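Local coordinates for scytalidopepsin B (PDB 2IFR), which catalyses the hydrolysis of peptide bonds as an acid protease, a glutamic peptidase that is bound here to a peptide-based transition-state analogue, at residues T163-T168 and T199-S204; E85-Q90 and L108-K113; T22-S27 and F156-E161. One frame throughout, in Å; residues are numbered along the deposited sequence.

Interaction 1 (T163-T168 and T199-S204)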
ATOM      1  N   THR A 163      -3.097  11.066   4.911  1.00 24.67           N
ATOM      2  CA  THR A 163      -3.671  11.948   5.936  1.00 25.04           C
ATOM      3  C   THR A 163      -4.925  11.300   6.509  1.00 25.93           C
ATOM      4  O   THR A 163      -5.532  10.394   5.852  1.00 24.23           O
ATOM      5  CB  THR A 163      -4.011  13.334   5.356  1.00 26.79           C
ATOM      6  OG1 THR A 163      -4.817  13.180   4.180  1.00 27.50           O
ATOM      7  CG2 THR A 163      -2.721  14.080   4.972  1.00 25.14           C
ATOM      8  N   ASP A 164      -5.317  11.727   7.704  1.00 26.50           N
ATOM      9  CA  ASP A 164      -6.469  11.160   8.402  1.00 29.19           C
ATOM     10  C   ASP A 164      -6.337   9.655   8.475  1.00 29.69           C
ATOM     11  O   ASP A 164      -7.340   8.900   8.189  1.00 28.79           O
ATOM     12  CB  ASP A 164      -7.777  11.521   7.694  1.00 33.75           C
ATOM     13  CG  ASP A 164      -8.110  12.985   7.822  1.00 37.38           C
ATOM     14  OD1 ASP A 164      -7.791  13.567   8.892  1.00 39.62           O
ATOM     15  OD2 ASP A 164      -8.689  13.555   6.866  1.00 40.70           O
ATOM     16  N   CYS A 165      -5.140   9.179   8.820  1.00 27.42           N
ATOM     17  CA  CYS A 165      -4.914   7.744   8.946  1.00 26.80           C
ATOM     18  C   CYS A 165      -5.799   7.252  10.073  1.00 28.19           C
ATOM     19  O   CYS A 165      -5.972   7.970  11.121  1.00 26.18           O
ATOM     20  CB  CYS A 165      -3.451   7.439   9.277  1.00 25.85           C
ATOM     21  SG  CYS A 165      -2.344   7.881   7.907  1.00 25.34           S
ATOM     22  N   SER A 166      -6.363   6.062   9.903  1.00 26.44           N
ATOM     23  CA  SER A 166      -7.238   5.511  10.926  1.00 27.28           C
ATOM     24  C   SER A 166      -7.064   4.016  10.957  1.00 26.42           C
ATOM     25  O   SER A 166      -7.095   3.340   9.887  1.00 28.14           O
ATOM     26  CB  SER A 166      -8.703   5.884  10.628  1.00 26.80           C
ATOM     27  OG  SER A 166      -9.582   5.145  11.448  1.00 31.05           O
ATOM     28  N   VAL A 167      -6.821   3.482  12.148  1.00 26.27           N
ATOM     29  CA  VAL A 167      -6.663   2.041  12.333  1.00 28.58           C
ATOM     30  C   VAL A 167      -7.546   1.712  13.525  1.00 30.80           C
ATOM     31  O   VAL A 167      -7.610   2.528  14.506  1.00 32.25           O
ATOM     32  CB  VAL A 167      -5.186   1.626  12.698  1.00 28.02           C
ATOM     33  CG1 VAL A 167      -5.117   0.127  12.978  1.00 26.44           C
ATOM     34  CG2 VAL A 167      -4.232   1.964  11.554  1.00 24.84           C
ATOM     35  N   THR A 168      -8.262   0.591  13.463  1.00 32.62           N
ATOM     36  CA  THR A 168      -9.099   0.165  14.597  1.00 33.16           C
ATOM     37  C   THR A 168      -8.786  -1.281  14.897  1.00 34.78           C
ATOM     38  O   THR A 168      -8.395  -2.080  13.975  1.00 33.42           O
ATOM     39  CB  THR A 168     -10.652   0.319  14.339  1.00 32.24           C
ATOM     40  OG1 THR A 168     -11.045  -0.412  13.170  1.00 32.02           O
ATOM     41  CG2 THR A 168     -11.017   1.777  14.167  1.00 31.22           C
ATOM     42  N   THR A 199      -1.966  12.053  12.761  1.00 25.11           N
ATOM     43  CA  THR A 199      -2.714  11.022  12.006  1.00 25.50           C
ATOM     44  C   THR A 199      -2.198  11.062  10.564  1.00 25.22           C
ATOM     45  O   THR A 199      -2.917  10.642   9.591  1.00 26.15           O
ATOM     46  CB  THR A 199      -4.262  11.298  12.037  1.00 24.77           C
ATOM     47  OG1 THR A 199      -4.514  12.646  11.621  1.00 27.77           O
ATOM     48  CG2 THR A 199      -4.819  11.131  13.467  1.00 26.12           C
ATOM     49  N   THR A 200      -0.956  11.524  10.399  1.00 22.55           N
ATOM     50  CA  THR A 200      -0.355  11.651   9.057  1.00 20.32           C
ATOM     51  C   THR A 200       0.928  10.833   8.898  1.00 21.15           C
ATOM     52  O   THR A 200       1.813  10.841   9.807  1.00 20.31           O
ATOM     53  CB  THR A 200      -0.024  13.142   8.751  1.00 20.01           C
ATOM     54  OG1 THR A 200      -1.203  13.934   8.887  0.50 10.35           O
ATOM     55  CG2 THR A 200       0.531  13.311   7.321  0.50 12.13           C
ATOM     56  N   VAL A 201       1.042  10.097   7.796  1.00 21.47           N
ATOM     57  CA  VAL A 201       2.272   9.340   7.475  1.00 19.57           C
ATOM     58  C   VAL A 201       2.719  10.053   6.192  1.00 22.55           C
ATOM     59  O   VAL A 201       2.002  10.027   5.124  1.00 23.38           O
ATOM     60  CB  VAL A 201       2.019   7.842   7.197  1.00 19.44           C
ATOM     61  CG1 VAL A 201       3.333   7.153   6.765  1.00 20.73           C
ATOM     62  CG2 VAL A 201       1.504   7.160   8.473  1.00 18.54           C
ATOM     63  N   SER A 202       3.865  10.713   6.255  1.00 22.63           N
ATOM     64  CA  SER A 202       4.349  11.491   5.117  1.00 23.68           C
ATOM     65  C   SER A 202       5.631  10.896   4.557  1.00 23.88           C
ATOM     66  O   SER A 202       6.645  10.692   5.310  1.00 22.34           O
ATOM     67  CB  SER A 202       4.564  12.933   5.568  1.00 24.66           C
ATOM     68  OG  SER A 202       5.081  13.706   4.492  1.00 32.59           O
ATOM     69  N   CYS A 203       5.635  10.614   3.260  1.00 22.00           N
ATOM     70  CA  CYS A 203       6.792   9.990   2.664  1.00 21.10           C
ATOM     71  C   CYS A 203       7.374  10.802   1.522  1.00 20.54           C
ATOM     72  O   CYS A 203       6.725  10.935   0.440  1.00 21.20           O
ATOM     73  CB  CYS A 203       6.416   8.617   2.132  1.00 21.27           C
ATOM     74  SG  CYS A 203       6.044   7.285   3.323  1.00 25.11           S
ATOM     75  N   SER A 204       8.584  11.321   1.714  1.00 17.81           N
ATOM     76  CA  SER A 204       9.247  12.086   0.669  1.00 16.15           C
ATOM     77  C   SER A 204      10.186  11.197  -0.125  1.00 15.63           C
ATOM     78  O   SER A 204      10.852  10.277   0.450  1.00 17.26           O
ATOM     79  CB  SER A 204      10.100  13.208   1.272  1.00 16.26           C
ATOM     80  OG  SER A 204       9.285  14.226   1.808  1.00 18.63           O
TER
HETATM   81  O   HOH W   1      -3.932  13.592   9.132  1.00 28.45           O

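Interaction 2 (E85-Q90 and L108-K113)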
ATOM      1  N   GLU A  85      -2.345  13.281 -11.533  1.00 30.60           N
ATOM      2  CA  GLU A  85      -1.466  13.970 -10.612  1.00 30.98           C
ATOM      3  C   GLU A  85      -2.289  14.936  -9.783  1.00 29.28           C
ATOM      4  O   GLU A  85      -3.170  15.646 -10.315  1.00 29.34           O
ATOM      5  CB  GLU A  85      -0.403  14.735 -11.418  1.00 34.93           C
ATOM      6  CG  GLU A  85       0.802  15.233 -10.623  1.00 41.30           C
ATOM      7  CD  GLU A  85       0.445  16.299  -9.603  1.00 46.99           C
ATOM      8  OE1 GLU A  85      -0.271  17.259  -9.980  1.00 49.12           O
ATOM      9  OE2 GLU A  85       0.883  16.190  -8.423  1.00 50.17           O
ATOM     10  N   GLY A  86      -2.050  14.970  -8.489  1.00 26.07           N
ATOM     11  CA  GLY A  86      -2.777  15.897  -7.657  1.00 24.97           C
ATOM     12  C   GLY A  86      -4.093  15.381  -7.119  1.00 25.13           C
ATOM     13  O   GLY A  86      -4.679  16.022  -6.196  1.00 24.86           O
ATOM     14  N   ASP A  87      -4.608  14.269  -7.640  1.00 24.61           N
ATOM     15  CA  ASP A  87      -5.892  13.778  -7.102  1.00 25.35           C
ATOM     16  C   ASP A  87      -5.725  13.332  -5.664  1.00 26.32           C
ATOM     17  O   ASP A  87      -4.584  12.999  -5.200  1.00 25.37           O
ATOM     18  CB  ASP A  87      -6.420  12.601  -7.911  1.00 25.93           C
ATOM     19  CG  ASP A  87      -6.891  13.008  -9.292  1.00 27.94           C
ATOM     20  OD1 ASP A  87      -6.981  14.229  -9.557  1.00 24.48           O
ATOM     21  OD2 ASP A  87      -7.165  12.098 -10.103  1.00 25.24           O
ATOM     22  N   SER A  88      -6.828  13.313  -4.942  1.00 25.97           N
ATOM     23  CA  SER A  88      -6.822  12.908  -3.558  1.00 26.40           C
ATOM     24  C   SER A  88      -7.586  11.596  -3.509  1.00 27.34           C
ATOM     25  O   SER A  88      -8.799  11.538  -3.884  1.00 28.05           O
ATOM     26  CB  SER A  88      -7.480  13.993  -2.726  1.00 25.74           C
ATOM     27  OG  SER A  88      -7.554  13.589  -1.382  1.00 31.85           O
ATOM     28  N   ILE A  89      -6.904  10.536  -3.087  1.00 27.29           N
ATOM     29  CA  ILE A  89      -7.460   9.188  -3.055  1.00 26.97           C
ATOM     30  C   ILE A  89      -7.680   8.612  -1.667  1.00 27.68           C
ATOM     31  O   ILE A  89      -6.685   8.408  -0.886  1.00 25.31           O
ATOM     32  CB  ILE A  89      -6.527   8.194  -3.789  1.00 27.22           C
ATOM     33  CG1 ILE A  89      -6.101   8.751  -5.154  1.00 27.73           C
ATOM     34  CG2 ILE A  89      -7.195   6.834  -3.900  1.00 24.60           C
ATOM     35  CD1 ILE A  89      -7.236   8.998  -6.119  1.00 30.44           C
ATOM     36  N   GLN A  90      -8.936   8.321  -1.323  1.00 27.26           N
ATOM     37  CA  GLN A  90      -9.211   7.713  -0.026  1.00 28.58           C
ATOM     38  C   GLN A  90      -9.111   6.197  -0.193  1.00 29.23           C
ATOM     39  O   GLN A  90      -9.819   5.590  -1.070  1.00 29.73           O
ATOM     40  CB  GLN A  90     -10.589   8.105   0.474  1.00 30.51           C
ATOM     41  CG  GLN A  90     -10.854   7.614   1.860  1.00 34.91           C
ATOM     42  CD  GLN A  90     -12.088   8.248   2.455  1.00 40.68           C
ATOM     43  OE1 GLN A  90     -13.228   8.089   1.887  1.00 42.42           O
ATOM     44  NE2 GLN A  90     -11.914   8.926   3.502  1.00 42.89           N
ATOM     45  N   LEU A 108     -11.480  11.116  -4.465  1.00 32.64           N
ATOM     46  CA  LEU A 108     -12.272  12.217  -3.964  1.00 33.53           C
ATOM     47  C   LEU A 108     -12.253  13.381  -4.922  1.00 34.29           C
ATOM     48  O   LEU A 108     -13.135  14.273  -4.863  1.00 36.25           O
ATOM     49  CB  LEU A 108     -11.750  12.676  -2.614  1.00 34.41           C
ATOM     50  CG  LEU A 108     -11.627  11.607  -1.539  1.00 34.83           C
ATOM     51  CD1 LEU A 108     -11.134  12.271  -0.238  1.00 34.15           C
ATOM     52  CD2 LEU A 108     -12.976  10.927  -1.322  1.00 35.60           C
ATOM     53  N   THR A 109     -11.293  13.406  -5.826  1.00 33.81           N
ATOM     54  CA  THR A 109     -11.234  14.529  -6.749  1.00 33.37           C
ATOM     55  C   THR A 109     -12.216  14.371  -7.909  1.00 34.30           C
ATOM     56  O   THR A 109     -12.821  15.377  -8.367  1.00 35.43           O
ATOM     57  CB  THR A 109      -9.795  14.709  -7.283  1.00 32.36           C
ATOM     58  OG1 THR A 109      -8.908  14.864  -6.167  1.00 29.20           O
ATOM     59  CG2 THR A 109      -9.698  15.952  -8.156  1.00 31.76           C
ATOM     60  N   THR A 110     -12.411  13.148  -8.381  1.00 35.12           N
ATOM     61  CA  THR A 110     -13.310  12.904  -9.515  1.00 36.39           C
ATOM     62  C   THR A 110     -14.702  12.398  -9.110  1.00 38.11           C
ATOM     63  O   THR A 110     -15.680  12.439  -9.939  1.00 38.51           O
ATOM     64  CB  THR A 110     -12.701  11.876 -10.466  1.00 34.87           C
ATOM     65  OG1 THR A 110     -12.556  10.629  -9.781  1.00 32.97           O
ATOM     66  CG2 THR A 110     -11.324  12.340 -10.940  1.00 34.52           C
ATOM     67  N   GLY A 111     -14.826  11.922  -7.878  1.00 36.86           N
ATOM     68  CA  GLY A 111     -16.097  11.400  -7.422  1.00 38.05           C
ATOM     69  C   GLY A 111     -16.290   9.932  -7.779  1.00 38.36           C
ATOM     70  O   GLY A 111     -17.424   9.395  -7.645  1.00 40.49           O
ATOM     71  N   GLN A 112     -15.239   9.254  -8.232  1.00 38.28           N
ATOM     72  CA  GLN A 112     -15.358   7.838  -8.585  1.00 38.17           C
ATOM     73  C   GLN A 112     -14.982   6.973  -7.400  1.00 39.20           C
ATOM     74  O   GLN A 112     -14.100   7.368  -6.540  1.00 39.08           O
ATOM     75  CB  GLN A 112     -14.449   7.494  -9.739  1.00 39.53           C
ATOM     76  CG  GLN A 112     -14.436   8.523 -10.813  1.00 43.71           C
ATOM     77  CD  GLN A 112     -13.276   8.313 -11.750  1.00 46.64           C
ATOM     78  OE1 GLN A 112     -13.434   7.603 -12.812  1.00 48.18           O
ATOM     79  NE2 GLN A 112     -12.179   8.851 -11.402  1.00 46.68           N
ATOM     80  N   LYS A 113     -15.580   5.790  -7.338  1.00 37.21           N
ATOM     81  CA  LYS A 113     -15.337   4.890  -6.231  1.00 37.36           C
ATOM     82  C   LYS A 113     -15.521   3.442  -6.635  1.00 37.72           C
ATOM     83  O   LYS A 113     -16.472   3.074  -7.418  1.00 37.47           O
ATOM     84  CB  LYS A 113     -16.266   5.253  -5.083  1.00 36.53           C
ATOM     85  CG  LYS A 113     -16.147   4.367  -3.874  1.00 38.33           C
ATOM     86  CD  LYS A 113     -16.957   4.946  -2.744  1.00 39.11           C
ATOM     87  CE  LYS A 113     -17.141   3.935  -1.631  1.00 43.53           C
ATOM     88  NZ  LYS A 113     -17.917   4.513  -0.505  1.00 44.08           N
TER

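Interaction 3 (T22-S27 and F156-E161)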
ATOM      1  N   THR A  22      -6.284   8.981   3.357  1.00 24.18           N
ATOM      2  CA  THR A  22      -6.421   9.663   2.095  1.00 24.55           C
ATOM      3  C   THR A  22      -4.982  10.012   1.655  1.00 24.68           C
ATOM      4  O   THR A  22      -4.175  10.554   2.476  1.00 25.36           O
ATOM      5  CB  THR A  22      -7.247  10.936   2.287  1.00 26.72           C
ATOM      6  OG1 THR A  22      -8.586  10.576   2.642  1.00 27.66           O
ATOM      7  CG2 THR A  22      -7.269  11.773   1.017  1.00 27.90           C
ATOM      8  N   ALA A  23      -4.610   9.683   0.424  1.00 22.72           N
ATOM      9  CA  ALA A  23      -3.259  10.006  -0.062  1.00 22.00           C
ATOM     10  C   ALA A  23      -3.346  10.815  -1.342  1.00 22.33           C
ATOM     11  O   ALA A  23      -4.306  10.615  -2.169  1.00 21.30           O
ATOM     12  CB  ALA A  23      -2.456   8.726  -0.308  1.00 17.18           C
ATOM     13  N   ASN A  24      -2.384  11.721  -1.541  1.00 21.66           N
ATOM     14  CA  ASN A  24      -2.349  12.558  -2.763  1.00 21.25           C
ATOM     15  C   ASN A  24      -1.573  11.813  -3.841  1.00 21.57           C
ATOM     16  O   ASN A  24      -0.610  11.016  -3.536  1.00 20.76           O
ATOM     17  CB  ASN A  24      -1.677  13.897  -2.446  1.00 21.83           C
ATOM     18  CG  ASN A  24      -0.267  13.716  -1.874  1.00 23.93           C
ATOM     19  OD1 ASN A  24       0.766  14.041  -2.590  1.00 25.36           O
ATOM     20  ND2 ASN A  24      -0.191  13.222  -0.700  1.00 17.59           N
ATOM     21  N   VAL A  25      -1.941  12.037  -5.096  1.00 21.05           N
ATOM     22  CA  VAL A  25      -1.270  11.381  -6.196  1.00 21.63           C
ATOM     23  C   VAL A  25      -0.136  12.317  -6.621  1.00 23.01           C
ATOM     24  O   VAL A  25      -0.381  13.520  -6.940  1.00 20.92           O
ATOM     25  CB  VAL A  25      -2.256  11.145  -7.388  1.00 22.05           C
ATOM     26  CG1 VAL A  25      -1.557  10.421  -8.508  1.00 22.01           C
ATOM     27  CG2 VAL A  25      -3.468  10.299  -6.907  1.00 21.80           C
ATOM     28  N   PRO A  26       1.115  11.819  -6.630  1.00 23.46           N
ATOM     29  CA  PRO A  26       2.296  12.613  -7.014  1.00 21.57           C
ATOM     30  C   PRO A  26       2.608  12.537  -8.510  1.00 22.77           C
ATOM     31  O   PRO A  26       2.019  11.669  -9.245  1.00 22.53           O
ATOM     32  CB  PRO A  26       3.411  11.942  -6.228  1.00 18.61           C
ATOM     33  CG  PRO A  26       3.049  10.456  -6.425  1.00 21.93           C
ATOM     34  CD  PRO A  26       1.518  10.473  -6.158  1.00 22.42           C
ATOM     35  N   SER A  27       3.448  13.413  -9.007  1.00 21.86           N
ATOM     36  CA  SER A  27       3.912  13.313 -10.367  1.00 24.51           C
ATOM     37  C   SER A  27       5.140  12.404 -10.220  1.00 23.48           C
ATOM     38  O   SER A  27       5.797  12.442  -9.173  1.00 24.20           O
ATOM     39  CB  SER A  27       4.283  14.660 -10.959  1.00 27.82           C
ATOM     40  OG  SER A  27       5.398  15.219 -10.289  1.00 35.89           O
ATOM     41  N   PHE A 156       9.443  10.808  -7.237  1.00 17.36           N
ATOM     42  CA  PHE A 156       8.100  11.381  -7.212  1.00 18.60           C
ATOM     43  C   PHE A 156       8.090  12.665  -6.436  1.00 18.67           C
ATOM     44  O   PHE A 156       8.928  12.861  -5.501  1.00 19.02           O
ATOM     45  CB  PHE A 156       7.058  10.396  -6.621  1.00 17.28           C
ATOM     46  CG  PHE A 156       7.396   9.878  -5.237  1.00 18.72           C
ATOM     47  CD1 PHE A 156       6.979  10.568  -4.093  1.00 17.39           C
ATOM     48  CD2 PHE A 156       8.083   8.672  -5.081  1.00 17.64           C
ATOM     49  CE1 PHE A 156       7.242  10.060  -2.811  1.00 17.50           C
ATOM     50  CE2 PHE A 156       8.354   8.149  -3.809  1.00 18.76           C
ATOM     51  CZ  PHE A 156       7.932   8.847  -2.660  1.00 17.01           C
ATOM     52  N   SER A 157       7.130  13.519  -6.749  1.00 18.96           N
ATOM     53  CA  SER A 157       7.036  14.809  -6.096  1.00 22.15           C
ATOM     54  C   SER A 157       5.608  15.326  -6.233  1.00 21.10           C
ATOM     55  O   SER A 157       4.958  15.097  -7.290  1.00 22.57           O
ATOM     56  CB  SER A 157       8.002  15.772  -6.820  1.00 24.27           C
ATOM     57  OG  SER A 157       7.845  17.067  -6.303  1.00 33.22           O
ATOM     58  N   PRO A 158       5.056  15.972  -5.196  1.00 20.81           N
ATOM     59  CA  PRO A 158       5.647  16.256  -3.885  1.00 20.17           C
ATOM     60  C   PRO A 158       5.562  14.956  -3.089  1.00 20.18           C
ATOM     61  O   PRO A 158       5.270  13.843  -3.666  1.00 19.29           O
ATOM     62  CB  PRO A 158       4.715  17.317  -3.311  1.00 21.98           C
ATOM     63  CG  PRO A 158       3.342  16.818  -3.843  1.00 22.73           C
ATOM     64  CD  PRO A 158       3.686  16.517  -5.294  1.00 19.48           C
ATOM     65  N   ALA A 159       5.784  15.058  -1.790  1.00 20.53           N
ATOM     66  CA  ALA A 159       5.731  13.902  -0.906  1.00 20.31           C
ATOM     67  C   ALA A 159       4.341  13.257  -0.950  1.00 19.81           C
ATOM     68  O   ALA A 159       3.301  13.978  -1.145  1.00 18.73           O
ATOM     69  CB  ALA A 159       6.046  14.342   0.538  1.00 17.48           C
ATOM     70  N   VAL A 160       4.292  11.936  -0.803  1.00 18.19           N
ATOM     71  CA  VAL A 160       3.015  11.251  -0.748  1.00 18.63           C
ATOM     72  C   VAL A 160       2.654  11.194   0.723  1.00 20.99           C
ATOM     73  O   VAL A 160       3.410  10.600   1.576  1.00 18.82           O
ATOM     74  CB  VAL A 160       3.082   9.826  -1.296  1.00 20.27           C
ATOM     75  CG1 VAL A 160       1.710   9.144  -1.105  1.00 20.21           C
ATOM     76  CG2 VAL A 160       3.413   9.879  -2.762  1.00 20.34           C
ATOM     77  N   GLU A 161       1.534  11.819   1.054  1.00 24.28           N
ATOM     78  CA  GLU A 161       1.064  11.878   2.430  1.00 24.98           C
ATOM     79  C   GLU A 161      -0.257  11.173   2.673  1.00 24.18           C
ATOM     80  O   GLU A 161      -1.296  11.481   2.000  1.00 22.86           O
ATOM     81  CB  GLU A 161       0.910  13.333   2.836  1.00 28.42           C
ATOM     82  CG  GLU A 161       2.174  14.100   2.656  1.00 36.22           C
ATOM     83  CD  GLU A 161       2.147  15.432   3.369  1.00 42.72           C
ATOM     84  OE1 GLU A 161       3.179  16.137   3.282  1.00 44.36           O
ATOM     85  OE2 GLU A 161       1.104  15.762   4.011  1.00 45.84           O
TER

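Interaction 1 (T163-T168 and T199-S204)
Cys165 and Thr199 make a partly buried backbone contact of the beta-sandwich, at the point where the chain turns a corner at Asp164 within strand 155-169 and strand 200-205 is about to begin. One direct hydrogen bond joins the segments: Cys165 N donates to Thr199 O over 2.8 Å, nearly straight (166° at the hydrogen) and in the carbonyl plane. Asp164 N also lies close to this oxygen, but at a poor angle. Its hydrogen goes instead to a bridging water 2.7 Å from Asp164 N, which the hydroxyls of Thr199 and Thr200 also hold, at 2.7 Å from Thr199 OG1 and 2.8 Å from Thr200 OG1. The water thus ties the corner to two successive threonines. Thr199 can reach it because chi1 of 52° sets OG1 between its own N and carbonyl carbon. On the buried side Cys165 SG packs on Val201 CG2 at 4.0 Å and also lies 3.3 Å from Thr199 O. Towards the surface the methyls of Thr163 and Thr200 run side by side, CG2 to CG2 4.1 Å. Strand 155-169 bonds to strand 16-29 on both sides of the corner, through Thr163 before it and Ser166 and Thr168 after it, while it parts from 200-205; Phe133 of strand 130-141 and Leu176 cover Cys165, and the disulfide of Cys203 with Cys194 ties strand 200-205 to strand 189-197.

Interaction 2 (E85-Q90 and L108-K113)
Ser88 is held through its backbone by Thr109 and Leu108, and two hydrogen bonds make up the direct polar part of this surface contact. Ser88 N donates to Thr109 OG1 over 2.9 Å, at 154° about the hydrogen; a threonine hydroxyl thus stands in for the main-chain acceptor of a regular strand partner. It can do so because chi1 of -56° lays OG1 beside the Thr109 backbone N, on the flank turned to Ser88. In return Leu108 N donates to Ser88 O at 2.8 Å. The donor sits nearly along the C=O axis, yet the bond bends to 134° at the hydrogen.

The next group is van der Waals contact. The side chains of Asp87 and Thr109 cross at about a right angle, with Asp87 OD1 against the methyl Thr109 CG2 at 3.5 Å. The other carboxylate oxygen, OD2, is engaged elsewhere, by Ser84 N and Asn107 ND2, which together would hold the group in position. Leu108 lies along one face of the strand: CB rests 3.4 Å from Ser88 O, while CD1 reaches Ser88 OG at 4.0 Å and CD2 reaches Gln90 CB at 4.1 Å.

Within the turn itself, Asn107 OD1 accepts from both Thr109 N and Thr110 N, the first of these closing an Asx turn. Three residues of right-handed helical conformation, Leu108 to Thr110, then lead to left-handed Gly111, and Gly111 and Gln112 together face Asn107. This is a four-residue beta-hairpin loop closed by a G1 beta bulge, joining strands 100-107 and 112-118, and its crown is pinned back on the start of strand 88-95.

Interaction 3 (T22-S27 and F156-E161)
Ser27 and Ser157 form an antiparallel hydrogen-bonded pair, with Ser27 N to Ser157 O at 2.8 Å and Ser157 N to Ser27 O at 3.0 Å, whereas at the far end the chains approach through a CA-H...O contact from Ala23 CA to Glu161 O (3.2 Å, 164° at the hydrogen). Between these points Pro158, entered through a cis peptide bond, and Ala159 swing out of line and interrupt strand 155-169. The side chain of Asn24 lies against this bulging segment: chi1 of 57° sets its CG between the backbone N and the carbonyl carbon, and brings CG to 3.7 Å from Ala159 O, and the side chain runs past that of Pro158, the two pointing in opposite directions. Asn24 O, by contrast, is buried without a polar partner, and the methyl Val160 CG1 lies 3.8 Å from it.

The two strands are part of the antiparallel beta-sandwich of this A4-family peptidase, which is placed in the concanavalin-like clan. On the buried side Pro26 is the centre of the packing. Its CG meets Val160 CG2 at 3.7 Å, and its CB lies 4.0 Å from Phe156 CB, both side chains lying obliquely to the proline ring. Pro158 O approaches the Phe156 ring at its edge, in the ring plane. Phe156 also meets Tyr205 edge-to-face, and Trp58 of strand 51-60 touches Pro26, Val160 and Phe156, packing that strand on the same apolar cluster.

How the interactions relate
The three contacts show how one beta-sandwich is knitted from pairings both near and far in sequence. Strand 155-169 serves interactions 1 and 3, whose centres lie about 13 Å apart; Thr163 N meets Thr22 O, and Cys203 N meets Val160 O, so strand 155-169 has strand 16-29 and strand 200-205 as neighbours. Strand 16-29 pairs with 88-95, linking interaction 3 to interaction 2, about 12 Å away between centres, through Ile89 N to Ala23 O. Interactions 1 and 2, about 17 Å apart, do not touch. Along the chain, interaction 2 is nested inside the loop closed by interaction 3, and interaction 1 follows both, so contacts spanning much of the chain hold neighbouring strands together.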